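Uncharacterized protein Q99UF4 (Staphylococcus aureus, PDB 3B2N) probably acts as a LuxR-family DNA-binding response regulator, its receiver domain taking up a phosphoryl group to control transcription. Local coordinates at residues I7-Q12 against L39-L44; Q21-H26 against E112-I117; K43-Y48 against L65-E70; D56-G61 against P89-K94; A69-R72 against N77-V80. One frame throughout, in Å; residues are numbered along the deposited sequence.

From the N terminus, interaction 1 closes the first loop by bringing strand 4-9 under helix 38-48, enclosing helix 13-26 and strand 29-35. Interaction 2 crosses it, opening on helix 13-26 and closing on helix 110-121, so interactions 3, 4 and 5 all nest within its long loop. Interaction 3 starts where interaction 1 ends, sharing Lys43 and Leu44, and joins helix 38-48 to helix 64-73. Interaction 4 crosses interaction 3 and ties the loop after strand 52-55 to helix 89-97. Nested inside it, interaction 5 seats helix 64-73 on strand 79-84. Interactions 2 and 3 lie on opposite sides of the chain's centre.

Interaction 1: residues I7-Q12 against L39-L44; sequences IIAEDQ and LDAMKL
Ala41 is the first residue of helix 38-48 to touch strand 4-9 here, and it does so methyl to methyl: its CB stands 3.6 Å from Ala9 CB. With nothing longer than a methyl on either side, the helix backbone can come close to the strand, and the two CA atoms of Ala41 and Ala9 lie 6.1 Å apart. Met42, one residue on, turns to another neighbour and packs on Val67, Glu70 and Ile71 of helix 64-73. Leu44, a turn after Ala41, makes the second touch. Ile7 reaches it with CG1 anti to the carbonyl carbon (chi1 -70°) and an extended end, which lays CD1 3.6 Å from Leu44 O and 3.9 Å from Leu44 CB. Leu44 thus offers its backbone carbonyl and the base of its side chain, while the branch beyond packs on Ala33 and Thr35 of strand 29-35.

This is the helix-on-sheet layering of the CheY-like receiver fold. Ile7 and Ala9 point to helix 38-48, and Ile8 between them faces the other side of the sheet, where it meets Val20 and Ile23 of helix 13-26. Past the strand, Glu10 and Asp11 occupy the place of the acidic pair that, in receiver domains, lies beside the phosphoacceptor aspartate. Glu10 forms a salt bridge with Lys106, and Asp11 N bonds to Asp56 OD2. The second carboxylate oxygen of Glu10, OE2, accepts from Gln12 N at 2.7 Å on its anti side, tilted 29° out of the carboxylate plane, which ties it to the N-cap residue of helix 13-26.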
# COMPACT_ATOMS: atom_id res chain seq x y z
N ILE A 7 -6.79 -1.89 -1.17
CA ILE A 7 -7.04 -0.57 -0.62
C ILE A 7 -5.77 0.25 -0.87
O ILE A 7 -4.65 -0.27 -0.76
CB ILE A 7 -7.43 -0.63 0.91
CG1 ILE A 7 -8.82 -1.26 1.07
CG2 ILE A 7 -7.32 0.81 1.57
CD1 ILE A 7 -9.33 -1.49 2.51
N ILE A 8 -5.94 1.54 -1.18
CA ILE A 8 -4.80 2.39 -1.48
C ILE A 8 -4.79 3.53 -0.52
O ILE A 8 -5.80 4.24 -0.39
CB ILE A 8 -4.84 2.97 -2.90
CG1 ILE A 8 -4.83 1.80 -3.90
CG2 ILE A 8 -3.61 3.99 -3.09
CD1 ILE A 8 -5.12 2.21 -5.33
N ALA A 9 -3.69 3.69 0.20
CA ALA A 9 -3.64 4.85 1.10
C ALA A 9 -2.45 5.67 0.60
O ALA A 9 -1.29 5.20 0.64
CB ALA A 9 -3.45 4.40 2.58
N GLU A 10 -2.69 6.88 0.15
CA GLU A 10 -1.64 7.72 -0.41
C GLU A 10 -1.88 9.22 -0.09
O GLU A 10 -3.00 9.75 -0.22
CB GLU A 10 -1.52 7.46 -1.93
CG GLU A 10 -0.95 8.66 -2.77
CD GLU A 10 0.54 8.95 -2.45
OE1 GLU A 10 1.33 7.99 -2.25
OE2 GLU A 10 0.91 10.15 -2.36
N ASP A 11 -0.83 9.89 0.35
CA ASP A 11 -1.00 11.24 0.86
C ASP A 11 -1.41 12.20 -0.25
O ASP A 11 -2.22 13.05 -0.06
CB ASP A 11 0.30 11.73 1.48
CG ASP A 11 0.14 13.08 2.15
OD1 ASP A 11 0.70 14.05 1.64
OD2 ASP A 11 -0.62 13.20 3.13
N GLN A 12 -0.88 12.02 -1.46
CA GLN A 12 -1.10 13.05 -2.43
C GLN A 12 -2.34 12.67 -3.26
O GLN A 12 -2.38 11.59 -3.88
CB GLN A 12 0.15 13.19 -3.31
CG GLN A 12 0.01 14.27 -4.37
CD GLN A 12 1.05 14.08 -5.40
OE1 GLN A 12 0.80 13.44 -6.41
NE2 GLN A 12 2.25 14.61 -5.16
N LEU A 39 -4.83 6.32 9.63
CA LEU A 39 -5.82 5.84 10.58
C LEU A 39 -7.10 5.39 9.86
O LEU A 39 -7.68 4.32 10.17
CB LEU A 39 -6.18 6.92 11.58
CG LEU A 39 -7.11 6.57 12.72
CD1 LEU A 39 -6.68 5.30 13.48
CD2 LEU A 39 -7.18 7.77 13.68
N ASP A 40 -7.55 6.24 8.95
CA ASP A 40 -8.64 5.91 8.04
C ASP A 40 -8.40 4.57 7.31
O ASP A 40 -9.24 3.68 7.38
CB ASP A 40 -8.84 7.05 7.03
CG ASP A 40 -10.13 6.92 6.25
OD1 ASP A 40 -11.05 6.28 6.78
OD2 ASP A 40 -10.24 7.44 5.09
N ALA A 41 -7.23 4.45 6.66
CA ALA A 41 -6.82 3.20 6.00
C ALA A 41 -6.94 1.99 6.94
O ALA A 41 -7.49 0.98 6.56
CB ALA A 41 -5.39 3.31 5.45
N MET A 42 -6.41 2.09 8.15
CA MET A 42 -6.42 0.96 9.09
C MET A 42 -7.84 0.50 9.37
O MET A 42 -8.10 -0.69 9.40
CB MET A 42 -5.68 1.31 10.39
CG MET A 42 -5.30 0.11 11.33
SD MET A 42 -4.21 -1.15 10.57
CE MET A 42 -5.31 -2.57 10.51
N LYS A 43 -8.76 1.46 9.54
CA LYS A 43 -10.17 1.15 9.75
C LYS A 43 -10.79 0.51 8.50
O LYS A 43 -11.46 -0.51 8.61
CB LYS A 43 -10.98 2.39 10.20
CG LYS A 43 -10.54 3.14 11.49
CD LYS A 43 -9.95 2.26 12.63
CE LYS A 43 -10.93 1.24 13.28
NZ LYS A 43 -11.75 1.73 14.46
N LEU A 44 -10.56 1.09 7.33
CA LEU A 44 -11.02 0.50 6.07
C LEU A 44 -10.48 -0.93 5.89
O LEU A 44 -11.22 -1.84 5.54
CB LEU A 44 -10.60 1.38 4.88
CG LEU A 44 -11.30 2.73 4.85
CD1 LEU A 44 -10.50 3.76 4.08
CD2 LEU A 44 -12.68 2.56 4.25

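Interaction 2: residues Q21-H26 against E112-I117; sequences QLIKLH and ELVETI. With NA (sodium ion), chain B.
The imidazole of His26 swings away from Val114, so it is the root of the side chain that makes the contact: His26 CB lies 3.7 Å from Val114 CG2. Neither face of the ring is laid on residues 112-117; the His26 side chain instead touches Ile110 and Glu111, at the start of the same helix. The contact pairs helix 13-26 with helix 110-121, the two helices that share one face of the parallel sheet in the CheY-like receiver fold. Their short segments pass 10.0 Å apart at a crossing angle of -62°.

Val114 lies at the centre of the contact. It points straight at helix 13-26 and divides its two methyls between different targets. CG1, anti to the backbone N (chi1 162°), comes 3.6 Å from His26 O, while CG2 rests against His26 CB and lies 4.2 Å from Ile23 CG1. Deeper toward the sheet, the end of Ile23 meets the end of Leu113, CD1 to CD2 at 4.1 Å, the two side chains running obliquely to each other. Phe29 and Ile54 of the strands beneath close this apolar layer, where Ile23, Val114 and Ile117 reach Phe29 and Leu113 settles on Ile81 and Val83.

Off the C-terminal end of helix 13-26, a sodium ion is held by backbone carbonyls. Lys24 O binds it at 2.2 Å, Gly27 O is another ligand, and two waters complete the ligands found. One of these waters also donates a hydrogen bond to Leu25 O, 2.7 Å away.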
# COMPACT_ATOMS: atom_id res chain seq x y z
N GLN A 21 -7.33 4.73 -10.63
CA GLN A 21 -7.76 4.48 -12.02
C GLN A 21 -6.84 3.58 -12.81
O GLN A 21 -7.32 2.68 -13.55
CB GLN A 21 -8.03 5.79 -12.77
CG GLN A 21 -9.23 6.54 -12.14
CD GLN A 21 -9.42 7.91 -12.76
OE1 GLN A 21 -8.49 8.49 -13.33
NE2 GLN A 21 -10.64 8.40 -12.70
N LEU A 22 -5.54 3.81 -12.69
CA LEU A 22 -4.58 3.09 -13.57
C LEU A 22 -4.34 1.68 -13.09
O LEU A 22 -4.21 0.77 -13.89
CB LEU A 22 -3.24 3.82 -13.64
CG LEU A 22 -3.31 5.11 -14.46
CD1 LEU A 22 -2.02 5.88 -14.33
CD2 LEU A 22 -3.60 4.73 -15.90
N ILE A 23 -4.27 1.48 -11.77
CA ILE A 23 -4.12 0.11 -11.29
C ILE A 23 -5.24 -0.83 -11.79
O ILE A 23 -4.95 -1.97 -12.19
CB ILE A 23 -3.97 0.04 -9.76
CG1 ILE A 23 -2.58 0.54 -9.37
CG2 ILE A 23 -4.15 -1.42 -9.28
CD1 ILE A 23 -2.46 0.83 -7.79
N LYS A 24 -6.49 -0.38 -11.79
CA LYS A 24 -7.58 -1.15 -12.32
C LYS A 24 -7.45 -1.44 -13.83
O LYS A 24 -7.89 -2.49 -14.29
CB LYS A 24 -8.92 -0.47 -12.06
CG LYS A 24 -9.48 -0.77 -10.68
CD LYS A 24 -10.86 -0.17 -10.47
CE LYS A 24 -10.86 1.36 -10.68
NZ LYS A 24 -12.10 1.94 -10.06
N LEU A 25 -6.89 -0.50 -14.59
CA LEU A 25 -6.69 -0.70 -16.03
C LEU A 25 -5.45 -1.57 -16.37
O LEU A 25 -5.45 -2.27 -17.38
CB LEU A 25 -6.58 0.63 -16.75
CG LEU A 25 -7.86 1.48 -16.79
CD1 LEU A 25 -7.57 2.85 -17.31
CD2 LEU A 25 -8.91 0.85 -17.61
N HIS A 26 -4.40 -1.51 -15.53
CA HIS A 26 -3.13 -2.20 -15.82
C HIS A 26 -3.13 -3.65 -15.35
O HIS A 26 -2.22 -4.42 -15.69
CB HIS A 26 -1.91 -1.45 -15.20
CG HIS A 26 -1.40 -0.34 -16.07
ND1 HIS A 26 -0.86 -0.56 -17.32
CD2 HIS A 26 -1.39 1.00 -15.89
CE1 HIS A 26 -0.53 0.60 -17.87
NE2 HIS A 26 -0.82 1.57 -17.01
N GLU A 112 5.10 -1.04 -13.48
CA GLU A 112 6.05 -1.80 -12.60
C GLU A 112 5.43 -2.13 -11.23
O GLU A 112 5.57 -3.22 -10.69
CB GLU A 112 7.35 -1.02 -12.48
CG GLU A 112 8.08 -0.93 -13.86
CD GLU A 112 9.25 0.05 -13.90
OE1 GLU A 112 9.20 1.12 -13.27
OE2 GLU A 112 10.25 -0.26 -14.60
N LEU A 113 4.69 -1.17 -10.69
CA LEU A 113 4.03 -1.43 -9.42
C LEU A 113 3.04 -2.60 -9.56
O LEU A 113 3.01 -3.49 -8.71
CB LEU A 113 3.37 -0.14 -8.89
CG LEU A 113 2.36 -0.32 -7.76
CD1 LEU A 113 3.09 -0.81 -6.56
CD2 LEU A 113 1.60 0.97 -7.46
N VAL A 114 2.26 -2.62 -10.64
CA VAL A 114 1.34 -3.73 -10.92
C VAL A 114 2.09 -5.07 -11.06
O VAL A 114 1.70 -6.05 -10.45
CB VAL A 114 0.40 -3.45 -12.16
CG1 VAL A 114 -0.23 -4.75 -12.71
CG2 VAL A 114 -0.69 -2.36 -11.80
N GLU A 115 3.19 -5.10 -11.80
CA GLU A 115 4.01 -6.32 -11.86
C GLU A 115 4.41 -6.76 -10.45
O GLU A 115 4.34 -7.95 -10.12
CB GLU A 115 5.31 -6.07 -12.63
CG GLU A 115 5.20 -5.74 -14.08
CD GLU A 115 6.59 -5.71 -14.72
OE1 GLU A 115 6.85 -4.82 -15.58
OE2 GLU A 115 7.43 -6.57 -14.31
N THR A 116 4.83 -5.79 -9.62
CA THR A 116 5.23 -6.09 -8.26
C THR A 116 4.11 -6.68 -7.41
O THR A 116 4.30 -7.67 -6.71
CB THR A 116 5.87 -4.87 -7.58
OG1 THR A 116 7.03 -4.47 -8.34
CG2 THR A 116 6.25 -5.22 -6.17
N ILE A 117 2.92 -6.09 -7.49
CA ILE A 117 1.77 -6.63 -6.79
C ILE A 117 1.49 -8.07 -7.26
O ILE A 117 1.27 -8.98 -6.43
CB ILE A 117 0.55 -5.76 -7.07
CG1 ILE A 117 0.74 -4.33 -6.52
CG2 ILE A 117 -0.69 -6.40 -6.55
CD1 ILE A 117 -0.27 -3.34 -7.10
NA NA B . -8.19 -4.45 -15.33
O HOH W 1 -6.63 -4.69 -17.29
O HOH W 2 -9.92 -4.66 -13.33

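Interaction 3: residues K43-Y48 against L65-E70; sequences KLIEEY and LEVLAE
Helices 38-48 and 64-73 lie side by side on one face of the receiver-domain sheet, and between their residues 43-48 and 65-70 two pairs of side chains meet, Ile45 with Val67 and Glu46 with Glu70. The backbones stay well apart, with the CA atoms of Ile45 and Val67 9.5 Å from each other, so between these two segments only the ends of side chains bridge the groove. Ile45 extends its longer branch across it, and CD1 stops 3.8 Å from Val67 CG1. That methyl is the one placed anti to the valine backbone N (chi1 173°), and the two side chains meet at a slant. The same isoleucine packs on Ile7 of strand 4-9 and on Ile78, filling the angle between helix and sheet.

In the alternating beta/alpha order of the CheY-like fold these helices flank strand 52-55 in sequence, and helix 64-73 is itself covered on its far side by helix 89-97, with Leu65 against Tyr91, Lys94 and Ala95. Towards solvent the apolar pair gives way to carboxylates. Glu46 and Glu70 are both extended beyond CG and come at each other at about a right angle, their carboxylate planes 76° apart, with Glu46 OE1 3.9 Å from Glu70 OE2. Left alone, such a pair would be expected to repel, but Lys74 NZ forms salt bridges with both of these oxygens and probably offsets the like charge. On the other side of helix 38-48, the Tyr48 ring carries Glu47 CD over one face, 3.6 Å above its plane and towards the rim, and has Leu44 CD2 in plane at its edge.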
# COMPACT_ATOMS: atom_id res chain seq x y z
N LYS A 43 -8.76 1.46 9.54
CA LYS A 43 -10.17 1.15 9.75
C LYS A 43 -10.79 0.51 8.50
O LYS A 43 -11.46 -0.51 8.61
CB LYS A 43 -10.98 2.39 10.20
CG LYS A 43 -10.54 3.14 11.49
CD LYS A 43 -9.95 2.26 12.63
CE LYS A 43 -10.93 1.24 13.28
NZ LYS A 43 -11.75 1.73 14.46
N LEU A 44 -10.56 1.09 7.33
CA LEU A 44 -11.02 0.50 6.07
C LEU A 44 -10.48 -0.93 5.89
O LEU A 44 -11.22 -1.84 5.54
CB LEU A 44 -10.60 1.38 4.88
CG LEU A 44 -11.30 2.73 4.85
CD1 LEU A 44 -10.50 3.76 4.08
CD2 LEU A 44 -12.68 2.56 4.25
N ILE A 45 -9.20 -1.12 6.14
CA ILE A 45 -8.58 -2.44 6.06
C ILE A 45 -9.30 -3.48 6.95
O ILE A 45 -9.63 -4.57 6.49
CB ILE A 45 -7.06 -2.34 6.37
CG1 ILE A 45 -6.33 -1.58 5.26
CG2 ILE A 45 -6.39 -3.72 6.58
CD1 ILE A 45 -4.94 -1.08 5.67
N GLU A 46 -9.56 -3.14 8.21
CA GLU A 46 -10.28 -4.06 9.10
C GLU A 46 -11.73 -4.27 8.66
O GLU A 46 -12.24 -5.39 8.72
CB GLU A 46 -10.22 -3.61 10.57
CG GLU A 46 -8.83 -3.66 11.14
CD GLU A 46 -8.70 -2.94 12.47
OE1 GLU A 46 -7.92 -3.44 13.33
OE2 GLU A 46 -9.39 -1.90 12.68
N GLU A 47 -12.39 -3.21 8.21
CA GLU A 47 -13.73 -3.34 7.67
C GLU A 47 -13.78 -4.24 6.43
O GLU A 47 -14.64 -5.14 6.37
CB GLU A 47 -14.35 -1.96 7.37
CG GLU A 47 -15.79 -2.01 6.86
CD GLU A 47 -16.26 -0.72 6.18
OE1 GLU A 47 -17.44 -0.67 5.75
OE2 GLU A 47 -15.47 0.25 6.07
N TYR A 48 -12.90 -4.00 5.44
CA TYR A 48 -13.03 -4.66 4.12
C TYR A 48 -12.18 -5.91 3.88
O TYR A 48 -12.43 -6.65 2.93
CB TYR A 48 -12.76 -3.68 2.97
CG TYR A 48 -13.83 -2.63 2.76
CD1 TYR A 48 -15.04 -2.95 2.13
CD2 TYR A 48 -13.62 -1.31 3.18
CE1 TYR A 48 -16.02 -1.98 1.94
CE2 TYR A 48 -14.58 -0.34 3.01
CZ TYR A 48 -15.79 -0.67 2.37
OH TYR A 48 -16.75 0.31 2.19
N LEU A 65 4.08 2.81 7.71
CA LEU A 65 4.87 1.90 8.53
C LEU A 65 4.16 1.48 9.82
O LEU A 65 4.23 0.32 10.21
CB LEU A 65 6.25 2.50 8.83
CG LEU A 65 7.27 2.76 7.68
CD1 LEU A 65 8.47 3.65 8.15
CD2 LEU A 65 7.77 1.43 7.03
N GLU A 66 3.50 2.42 10.49
CA GLU A 66 2.61 2.08 11.61
C GLU A 66 1.40 1.20 11.19
O GLU A 66 0.99 0.31 11.91
CB GLU A 66 2.11 3.35 12.28
CG GLU A 66 3.23 4.14 12.93
CD GLU A 66 2.82 5.53 13.35
OE1 GLU A 66 2.10 6.26 12.61
OE2 GLU A 66 3.27 5.92 14.45
N VAL A 67 0.82 1.47 10.03
CA VAL A 67 -0.26 0.62 9.51
C VAL A 67 0.31 -0.80 9.24
O VAL A 67 -0.28 -1.79 9.64
CB VAL A 67 -0.89 1.21 8.23
CG1 VAL A 67 -1.90 0.22 7.59
CG2 VAL A 67 -1.59 2.57 8.54
N LEU A 68 1.44 -0.90 8.54
CA LEU A 68 2.09 -2.19 8.31
C LEU A 68 2.33 -2.91 9.63
O LEU A 68 1.98 -4.09 9.78
CB LEU A 68 3.42 -2.00 7.54
CG LEU A 68 4.45 -3.15 7.57
CD1 LEU A 68 3.89 -4.38 6.84
CD2 LEU A 68 5.72 -2.71 6.90
N ALA A 69 2.91 -2.21 10.60
CA ALA A 69 3.17 -2.84 11.89
C ALA A 69 1.90 -3.40 12.51
O ALA A 69 1.92 -4.50 13.08
CB ALA A 69 3.89 -1.89 12.88
N GLU A 70 0.78 -2.67 12.39
CA GLU A 70 -0.45 -3.13 13.06
C GLU A 70 -1.05 -4.33 12.35
O GLU A 70 -1.56 -5.24 13.00
CB GLU A 70 -1.50 -2.02 13.17
CG GLU A 70 -2.57 -2.34 14.19
CD GLU A 70 -3.57 -1.23 14.34
OE1 GLU A 70 -3.17 -0.04 14.26
OE2 GLU A 70 -4.77 -1.54 14.54

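Interaction 4: residues D56-G61 against P89-K94; sequences DIEMPG and PGYFEK
Ile57 CG1 and Tyr91 CG both lie anti to their own carbonyl carbon, at chi1 -61° and -68°, and this aims the two side chains at each other across the gap between the loop after strand 52-55 and helix 89-97. Ile57 is extended beyond CG1, and its CD1 touches the ring's root, 3.7 Å from both CB and CD1 of Tyr91. Its other methyl, CG2, lies further along the same ring side, 3.8 Å from Tyr91 CD1 and 3.9 Å from CE1. Both methyls lie on the same side of the ring plane, near Tyr91 CD1, and Ile57 CD1 comes at the ring obliquely. Leu65 and Tyr103 add to the apolar surround, and Phe86 meets the ring from outside the segments.

The loop belongs to the active-site end of the receiver fold. Asp56, just before Ile57, stands where receiver domains carry the phosphoacceptor aspartate, and its OD1 takes a weak hydrogen bond from Ile57 N. At the outer end, Glu58 stretches until OE1 is 4.2 Å from Tyr91 OH, its carboxylate tilted 20° from the ring plane. That separation is too long for a direct hydrogen bond, so across these segments the tyrosine is held by van der Waals contact with Ile57.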
# COMPACT_ATOMS: atom_id res chain seq x y z
N ASP A 56 1.46 4.57 1.33
CA ASP A 56 2.47 5.63 1.37
C ASP A 56 3.05 5.62 2.81
O ASP A 56 2.43 5.07 3.71
CB ASP A 56 1.76 6.97 1.03
CG ASP A 56 2.69 8.15 0.89
OD1 ASP A 56 3.95 7.99 0.78
OD2 ASP A 56 2.15 9.28 0.93
N ILE A 57 4.23 6.19 3.04
CA ILE A 57 4.77 6.24 4.41
C ILE A 57 4.24 7.43 5.15
O ILE A 57 3.50 7.30 6.10
CB ILE A 57 6.28 6.30 4.44
CG1 ILE A 57 6.86 5.05 3.79
CG2 ILE A 57 6.77 6.46 5.93
CD1 ILE A 57 8.38 4.88 3.95
N GLU A 58 4.59 8.63 4.74
CA GLU A 58 4.30 9.73 5.61
C GLU A 58 2.89 10.25 5.35
O GLU A 58 2.65 10.91 4.35
CB GLU A 58 5.34 10.81 5.36
CG GLU A 58 5.33 11.96 6.33
CD GLU A 58 6.57 12.78 6.10
OE1 GLU A 58 7.59 12.14 5.71
OE2 GLU A 58 6.53 14.03 6.26
N MET A 59 1.95 9.92 6.25
CA MET A 59 0.52 10.27 6.10
C MET A 59 0.05 10.73 7.46
O MET A 59 0.67 10.38 8.50
CB MET A 59 -0.35 9.07 5.66
CG MET A 59 -0.15 8.47 4.29
SD MET A 59 -1.33 7.12 3.90
CE MET A 59 -0.90 5.77 5.00
N PRO A 60 -1.01 11.56 7.48
CA PRO A 60 -1.55 11.94 8.80
C PRO A 60 -2.24 10.74 9.47
O PRO A 60 -2.54 9.78 8.78
CB PRO A 60 -2.56 13.07 8.46
CG PRO A 60 -2.91 12.86 6.95
CD PRO A 60 -1.68 12.23 6.35
N GLY A 61 -2.46 10.78 10.79
CA GLY A 61 -3.18 9.72 11.49
C GLY A 61 -2.27 8.55 11.88
O GLY A 61 -1.98 8.37 13.06
N PRO A 89 17.66 5.62 3.97
CA PRO A 89 17.95 4.24 4.42
C PRO A 89 17.08 3.78 5.61
O PRO A 89 16.70 2.61 5.67
CB PRO A 89 19.43 4.32 4.84
CG PRO A 89 19.69 5.82 5.11
CD PRO A 89 18.88 6.46 4.02
N GLY A 90 16.78 4.70 6.54
CA GLY A 90 15.99 4.40 7.72
C GLY A 90 14.61 3.82 7.41
O GLY A 90 14.17 2.88 8.08
N TYR A 91 13.95 4.36 6.38
CA TYR A 91 12.59 3.95 6.05
C TYR A 91 12.53 2.55 5.46
O TYR A 91 11.60 1.79 5.72
CB TYR A 91 11.93 4.94 5.09
CG TYR A 91 11.65 6.29 5.68
CD1 TYR A 91 10.57 6.50 6.52
CD2 TYR A 91 12.47 7.38 5.39
CE1 TYR A 91 10.29 7.75 7.07
CE2 TYR A 91 12.22 8.65 5.93
CZ TYR A 91 11.11 8.82 6.77
OH TYR A 91 10.86 10.07 7.29
N PHE A 92 13.49 2.22 4.62
CA PHE A 92 13.50 0.93 4.02
C PHE A 92 13.79 -0.15 5.10
O PHE A 92 13.19 -1.23 5.10
CB PHE A 92 14.55 0.87 2.92
CG PHE A 92 14.66 -0.47 2.27
CD1 PHE A 92 13.57 -1.02 1.62
CD2 PHE A 92 15.83 -1.20 2.34
CE1 PHE A 92 13.64 -2.27 1.00
CE2 PHE A 92 15.91 -2.46 1.73
CZ PHE A 92 14.80 -2.98 1.05
N GLU A 93 14.71 0.14 6.00
CA GLU A 93 15.00 -0.80 7.06
C GLU A 93 13.78 -1.00 7.97
O GLU A 93 13.54 -2.11 8.43
CB GLU A 93 16.22 -0.33 7.89
CG GLU A 93 17.45 -0.11 7.07
CD GLU A 93 18.51 0.73 7.79
OE1 GLU A 93 19.39 1.27 7.08
OE2 GLU A 93 18.48 0.86 9.05
N LYS A 94 13.03 0.08 8.24
CA LYS A 94 11.81 -0.03 9.09
C LYS A 94 10.73 -0.89 8.38
O LYS A 94 10.04 -1.67 9.01
CB LYS A 94 11.24 1.34 9.47
CG LYS A 94 11.61 1.84 10.85
CD LYS A 94 11.03 3.22 11.09
CE LYS A 94 12.14 4.30 11.03
NZ LYS A 94 11.72 5.62 10.40

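Interaction 5: residues A69-R72 against N77-V80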
# COMPACT_ATOMS: atom_id res chain seq x y z
N ALA A 69 2.91 -2.21 10.60
CA ALA A 69 3.17 -2.84 11.89
C ALA A 69 1.90 -3.40 12.51
O ALA A 69 1.92 -4.50 13.08
CB ALA A 69 3.89 -1.89 12.88
N GLU A 70 0.78 -2.67 12.39
CA GLU A 70 -0.45 -3.13 13.06
C GLU A 70 -1.05 -4.33 12.35
O GLU A 70 -1.56 -5.24 13.00
CB GLU A 70 -1.50 -2.02 13.17
CG GLU A 70 -2.57 -2.34 14.19
CD GLU A 70 -3.57 -1.23 14.34
OE1 GLU A 70 -3.17 -0.04 14.26
OE2 GLU A 70 -4.77 -1.54 14.54
N ILE A 71 -1.00 -4.33 11.02
CA ILE A 71 -1.47 -5.49 10.22
C ILE A 71 -0.68 -6.75 10.62
O ILE A 71 -1.25 -7.87 10.71
CB ILE A 71 -1.28 -5.20 8.71
CG1 ILE A 71 -2.22 -4.09 8.27
CG2 ILE A 71 -1.53 -6.45 7.80
CD1 ILE A 71 -1.87 -3.54 6.89
N ARG A 72 0.62 -6.57 10.87
CA ARG A 72 1.44 -7.73 11.24
C ARG A 72 1.18 -8.17 12.68
O ARG A 72 1.01 -9.34 12.91
CB ARG A 72 2.93 -7.49 10.99
CG ARG A 72 3.25 -7.26 9.53
CD ARG A 72 2.99 -8.44 8.62
NE ARG A 72 3.45 -8.20 7.26
CZ ARG A 72 2.70 -8.35 6.17
NH1 ARG A 72 3.22 -8.08 4.97
NH2 ARG A 72 1.43 -8.76 6.27
N ASN A 77 -4.31 -11.57 7.03
CA ASN A 77 -3.97 -12.19 5.77
C ASN A 77 -3.95 -11.18 4.59
O ASN A 77 -4.82 -11.17 3.72
CB ASN A 77 -4.96 -13.32 5.50
CG ASN A 77 -4.53 -14.20 4.39
OD1 ASN A 77 -3.34 -14.41 4.18
ND2 ASN A 77 -5.49 -14.73 3.64
N ILE A 78 -2.95 -10.31 4.60
CA ILE A 78 -2.94 -9.14 3.72
C ILE A 78 -1.53 -8.92 3.25
O ILE A 78 -0.63 -8.85 4.07
CB ILE A 78 -3.42 -7.83 4.44
CG1 ILE A 78 -4.78 -8.06 5.11
CG2 ILE A 78 -3.47 -6.59 3.40
CD1 ILE A 78 -5.47 -6.80 5.69
N LYS A 79 -1.35 -8.83 1.92
CA LYS A 79 -0.06 -8.44 1.34
C LYS A 79 0.10 -6.92 1.43
O LYS A 79 -0.87 -6.15 1.24
CB LYS A 79 0.06 -8.93 -0.10
CG LYS A 79 -0.22 -10.43 -0.31
CD LYS A 79 0.82 -11.22 0.39
CE LYS A 79 0.79 -12.68 -0.05
NZ LYS A 79 1.70 -13.42 0.85
N VAL A 80 1.30 -6.46 1.77
CA VAL A 80 1.44 -5.02 2.01
C VAL A 80 2.58 -4.51 1.16
O VAL A 80 3.74 -4.99 1.30
CB VAL A 80 1.73 -4.68 3.53
CG1 VAL A 80 1.92 -3.19 3.70
CG2 VAL A 80 0.64 -5.25 4.48
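Arg72 leaves helix 64-73 with its CB directed along the flank of strand 79-84 and then bends at chi2 (-65°), which turns the chain back toward the strand. The chain is extended about CG-CD, and its guanidinium comes to rest beside Val80. CZ lies 4.1 Å from Val80 CG2, and NH1 is 3.9 Å from the same methyl, which sits over one face of the group. NH2 goes further and donates to Ile78 O at 3.0 Å, with an N-H...O angle of 165° and the oxygen only 7° out of the guanidinium plane. The bond is therefore nearly straight and made at the edge of the group, while the valine methyl covers a face. NH1 turns to other partners, the carboxylate of Asp101 in a salt bridge and the carbonyl of Asp99.

Beneath the arginine, Ile71 points directly at the strand. Its CD1 meets Val80 CG2 tip to tip at 3.9 Å, and its CG2 lies 4.1 Å from Ile78 CB, the two isoleucines crossing at about a right angle. Helix 64-73 and strand 79-84 are the last two elements of a beta-alpha-beta crossover that starts with strand 52-55, whose Val53 touches Ile71, Ile78 and Val80.

Asp101 also accepts from Val80 N, so the arginine and the strand backbone share one carboxylate. Together with the bond to Ile78 O, this fixes the guanidinium's rotation and probably stabilises its charge at the border of an apolar layer.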